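Local coordinates for Low molecular weight protein-tyrosine-phosphatase YfkJ (Bacillus subtilis, PDB 4ETM) that dephosphorylates phosphotyrosine-containing proteins, hydrolysing the phosphate ester to tyrosine and phosphate, and takes part in resistance to ethanol stress, at residues Gln73-Arg78 / Glu151-Ile156. Sequence-based numbering, arbitrary orientation.
Sequences QEILRR and EVCQLI
C153 is met by two residues of helix 70-78, I75 and R78, three positions apart and so on one face of that helix. Its SG lies 3.6 Å from CG2 of I75, an apolar contact, while CD1 of I75 approaches CB of C153 at 3.9 Å. Both branches of the isoleucine are thus used. The thiol gets there because SG is anti to the backbone N of C153 (chi1 179°), which carries it out from helix 149-170. Roughly at right angles to the line from SG to CG2, NH2 of R78 stands 3.5 Å from SG of C153, with the sulfur at the guanidinium edge and near its plane. CD1 of I75 lies over one face of the same guanidinium, 3.6 Å above the plane and displaced toward the rim. The arginine chain bends at chi3 (90°), turning its end toward helix 149-170, where NH1 forms a salt bridge with OE1 of E150. E150, just before the segment 151-156, thus gives an ionic link between the two helices. Beyond the pair, I75 also packs on M34 of helix 31-45, whose R31 is an active-site residue; V152 touches R31, whereas the side chain of C153 is about 10 Å from that of R31. With 111 Å² buried in total the join is small; its sulfur neighbours both an apolar methyl and a cation whose charge E150 probably offsets.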
ATOM      1  N   GLN A  73     -12.810  21.497   4.308  1.00 19.25           N
ATOM      2  CA  GLN A  73     -13.026  22.777   4.972  1.00 18.39           C
ATOM      3  C   GLN A  73     -14.427  22.838   5.557  1.00 20.93           C
ATOM      4  O   GLN A  73     -14.613  23.301   6.682  1.00 21.69           O
ATOM      5  CB  GLN A  73     -12.798  23.948   4.010  1.00 18.11           C
ATOM      6  CG  GLN A  73     -11.360  24.108   3.553  1.00 18.75           C
ATOM      7  CD  GLN A  73     -11.117  25.440   2.869  1.00 23.67           C
ATOM      8  OE1 GLN A  73     -11.767  26.431   3.185  1.00 25.82           O
ATOM      9  NE2 GLN A  73     -10.167  25.472   1.930  1.00 24.23           N
ATOM     10  N   GLU A  74     -15.407  22.355   4.799  1.00 21.85           N
ATOM     11  CA  GLU A  74     -16.792  22.385   5.255  1.00 23.05           C
ATOM     12  C   GLU A  74     -17.011  21.505   6.469  1.00 19.42           C
ATOM     13  O   GLU A  74     -17.678  21.914   7.416  1.00 20.91           O
ATOM     14  CB  GLU A  74     -17.753  21.979   4.143  1.00 24.61           C
ATOM     15  CG  GLU A  74     -17.958  23.041   3.091  1.00 26.86           C
ATOM     16  CD  GLU A  74     -19.242  22.826   2.322  1.00 41.63           C
ATOM     17  OE1 GLU A  74     -19.186  22.216   1.233  1.00 42.02           O
ATOM     18  OE2 GLU A  74     -20.307  23.262   2.815  1.00 45.24           O
ATOM     19  N   ILE A  75     -16.427  20.308   6.441  1.00 20.14           N
ATOM     20  CA  ILE A  75     -16.502  19.400   7.571  1.00 15.78           C
ATOM     21  C   ILE A  75     -15.927  20.088   8.796  1.00 17.53           C
ATOM     22  O   ILE A  75     -16.569  20.139   9.838  1.00 21.32           O
ATOM     23  CB  ILE A  75     -15.723  18.097   7.317  1.00 17.37           C
ATOM     24  CG1 ILE A  75     -16.487  17.194   6.342  1.00 18.70           C
ATOM     25  CG2 ILE A  75     -15.442  17.375   8.636  1.00 18.94           C
ATOM     26  CD1 ILE A  75     -17.810  16.693   6.881  1.00 24.02           C
ATOM     27  N   LEU A  76     -14.722  20.634   8.654  1.00 21.85           N
ATOM     28  CA  LEU A  76     -14.042  21.273   9.776  1.00 19.94           C
ATOM     29  C   LEU A  76     -14.821  22.466  10.319  1.00 24.24           C
ATOM     30  O   LEU A  76     -14.932  22.633  11.534  1.00 22.63           O
ATOM     31  CB  LEU A  76     -12.583  21.629   9.418  1.00 20.47           C
ATOM     32  CG  LEU A  76     -11.675  20.422   9.144  1.00 15.27           C
ATOM     33  CD1 LEU A  76     -10.248  20.829   8.774  1.00 15.00           C
ATOM     34  CD2 LEU A  76     -11.654  19.469  10.333  1.00 17.90           C
ATOM     35  N   ARG A  77     -15.401  23.266   9.430  1.00 24.58           N
ATOM     36  CA  ARG A  77     -16.235  24.374   9.874  1.00 28.79           C
ATOM     37  C   ARG A  77     -17.382  23.859  10.730  1.00 28.37           C
ATOM     38  O   ARG A  77     -17.698  24.449  11.765  1.00 30.06           O
ATOM     39  CB  ARG A  77     -16.795  25.159   8.690  1.00 27.55           C
ATOM     40  CG  ARG A  77     -15.773  26.030   7.985  1.00 33.11           C
ATOM     41  CD  ARG A  77     -16.437  26.924   6.949  1.00 40.37           C
ATOM     42  NE  ARG A  77     -15.480  27.348   5.934  1.00 45.25           N
ATOM     43  CZ  ARG A  77     -15.388  26.809   4.721  1.00 41.35           C
ATOM     44  NH1 ARG A  77     -16.210  25.833   4.359  1.00 43.14           N
ATOM     45  NH2 ARG A  77     -14.478  27.255   3.864  1.00 39.56           N
ATOM     46  N   ARG A  78     -18.002  22.763  10.294  1.00 25.53           N
ATOM     47  CA  ARG A  78     -19.110  22.180  11.041  1.00 27.45           C
ATOM     48  C   ARG A  78     -18.664  21.766  12.425  1.00 25.26           C
ATOM     49  O   ARG A  78     -19.356  22.010  13.415  1.00 29.78           O
ATOM     50  CB  ARG A  78     -19.686  20.964  10.328  1.00 37.16           C
ATOM     51  CG  ARG A  78     -20.517  20.114  11.268  1.00 41.81           C
ATOM     52  CD  ARG A  78     -21.158  18.958  10.576  1.00 33.46           C
ATOM     53  NE  ARG A  78     -20.339  17.752  10.569  1.00 25.97           N
ATOM     54  CZ  ARG A  78     -20.567  16.745   9.739  1.00 18.39           C
ATOM     55  NH1 ARG A  78     -21.558  16.848   8.863  1.00 24.37           N
ATOM     56  NH2 ARG A  78     -19.813  15.660   9.764  1.00 26.94           N
ATOM     57  N   GLU A 151     -18.580  10.240   5.423  1.00 17.93           N
ATOM     58  CA  GLU A 151     -18.128   8.969   5.985  1.00 20.44           C
ATOM     59  C   GLU A 151     -16.646   9.059   6.359  1.00 17.24           C
ATOM     60  O   GLU A 151     -16.201   8.387   7.287  1.00 19.27           O
ATOM     61  CB  GLU A 151     -18.383   7.806   5.023  1.00 25.79           C
ATOM     62  CG  GLU A 151     -17.466   7.771   3.822  1.00 22.43           C
ATOM     63  CD  GLU A 151     -17.670   6.535   2.946  1.00 27.56           C
ATOM     64  OE1 GLU A 151     -16.999   6.444   1.898  1.00 27.27           O
ATOM     65  OE2 GLU A 151     -18.490   5.659   3.301  1.00 29.67           O
ATOM     66  N   VAL A 152     -15.901   9.898   5.636  1.00 16.62           N
ATOM     67  CA  VAL A 152     -14.490  10.138   5.932  1.00 12.46           C
ATOM     68  C   VAL A 152     -14.382  10.851   7.280  1.00 14.00           C
ATOM     69  O   VAL A 152     -13.569  10.483   8.115  1.00 16.56           O
ATOM     70  CB  VAL A 152     -13.803  10.945   4.808  1.00 15.18           C
ATOM     71  CG1 VAL A 152     -12.440  11.429   5.248  1.00 14.57           C
ATOM     72  CG2 VAL A 152     -13.673  10.083   3.568  1.00 14.12           C
ATOM     73  N   CYS A 153     -15.227  11.858   7.507  1.00 14.29           N
ATOM     74  CA  CYS A 153     -15.276  12.512   8.812  1.00 14.51           C
ATOM     75  C   CYS A 153     -15.518  11.506   9.945  1.00 15.91           C
ATOM     76  O   CYS A 153     -14.803  11.511  10.954  1.00 18.37           O
ATOM     77  CB  CYS A 153     -16.377  13.577   8.829  1.00 15.15           C
ATOM     78  SG  CYS A 153     -16.566  14.447  10.411  1.00 21.11           S
ATOM     79  N   GLN A 154     -16.518  10.647   9.781  1.00 15.61           N
ATOM     80  CA  GLN A 154     -16.843   9.683  10.824  1.00 16.68           C
ATOM     81  C   GLN A 154     -15.668   8.762  11.111  1.00 17.36           C
ATOM     82  O   GLN A 154     -15.316   8.540  12.271  1.00 22.11           O
ATOM     83  CB  GLN A 154     -18.099   8.871  10.478  1.00 25.49           C
ATOM     84  CG  GLN A 154     -19.393   9.597  10.796  1.00 36.96           C
ATOM     85  CD  GLN A 154     -20.633   8.853  10.324  1.00 46.64           C
ATOM     86  OE1 GLN A 154     -20.548   7.736   9.806  1.00 52.66           O
ATOM     87  NE2 GLN A 154     -21.797   9.476  10.499  1.00 41.07           N
ATOM     88  N   LEU A 155     -15.056   8.253  10.049  1.00 15.79           N
ATOM     89  CA  LEU A 155     -13.925   7.345  10.185  1.00 17.75           C
ATOM     90  C   LEU A 155     -12.726   8.026  10.832  1.00 20.86           C
ATOM     91  O   LEU A 155     -12.066   7.450  11.685  1.00 19.37           O
ATOM     92  CB  LEU A 155     -13.544   6.772   8.822  1.00 18.34           C
ATOM     93  CG  LEU A 155     -14.563   5.792   8.241  1.00 19.88           C
ATOM     94  CD1 LEU A 155     -14.238   5.512   6.796  1.00 19.84           C
ATOM     95  CD2 LEU A 155     -14.584   4.499   9.051  1.00 18.28           C
ATOM     96  N   ILE A 156     -12.447   9.257  10.421  1.00 14.92           N
ATOM     97  CA  ILE A 156     -11.269   9.943  10.911  1.00 14.42           C
ATOM     98  C   ILE A 156     -11.463  10.381  12.365  1.00 16.73           C
ATOM     99  O   ILE A 156     -10.502  10.369  13.138  1.00 17.63           O
ATOM    100  CB  ILE A 156     -10.866  11.097   9.990  1.00 13.15           C
ATOM    101  CG1 ILE A 156     -10.253  10.529   8.707  1.00 12.42           C
ATOM    102  CG2 ILE A 156      -9.882  12.006  10.673  1.00 15.21           C
ATOM    103  CD1 ILE A 156      -9.815  11.602   7.696  1.00 12.39           C
TER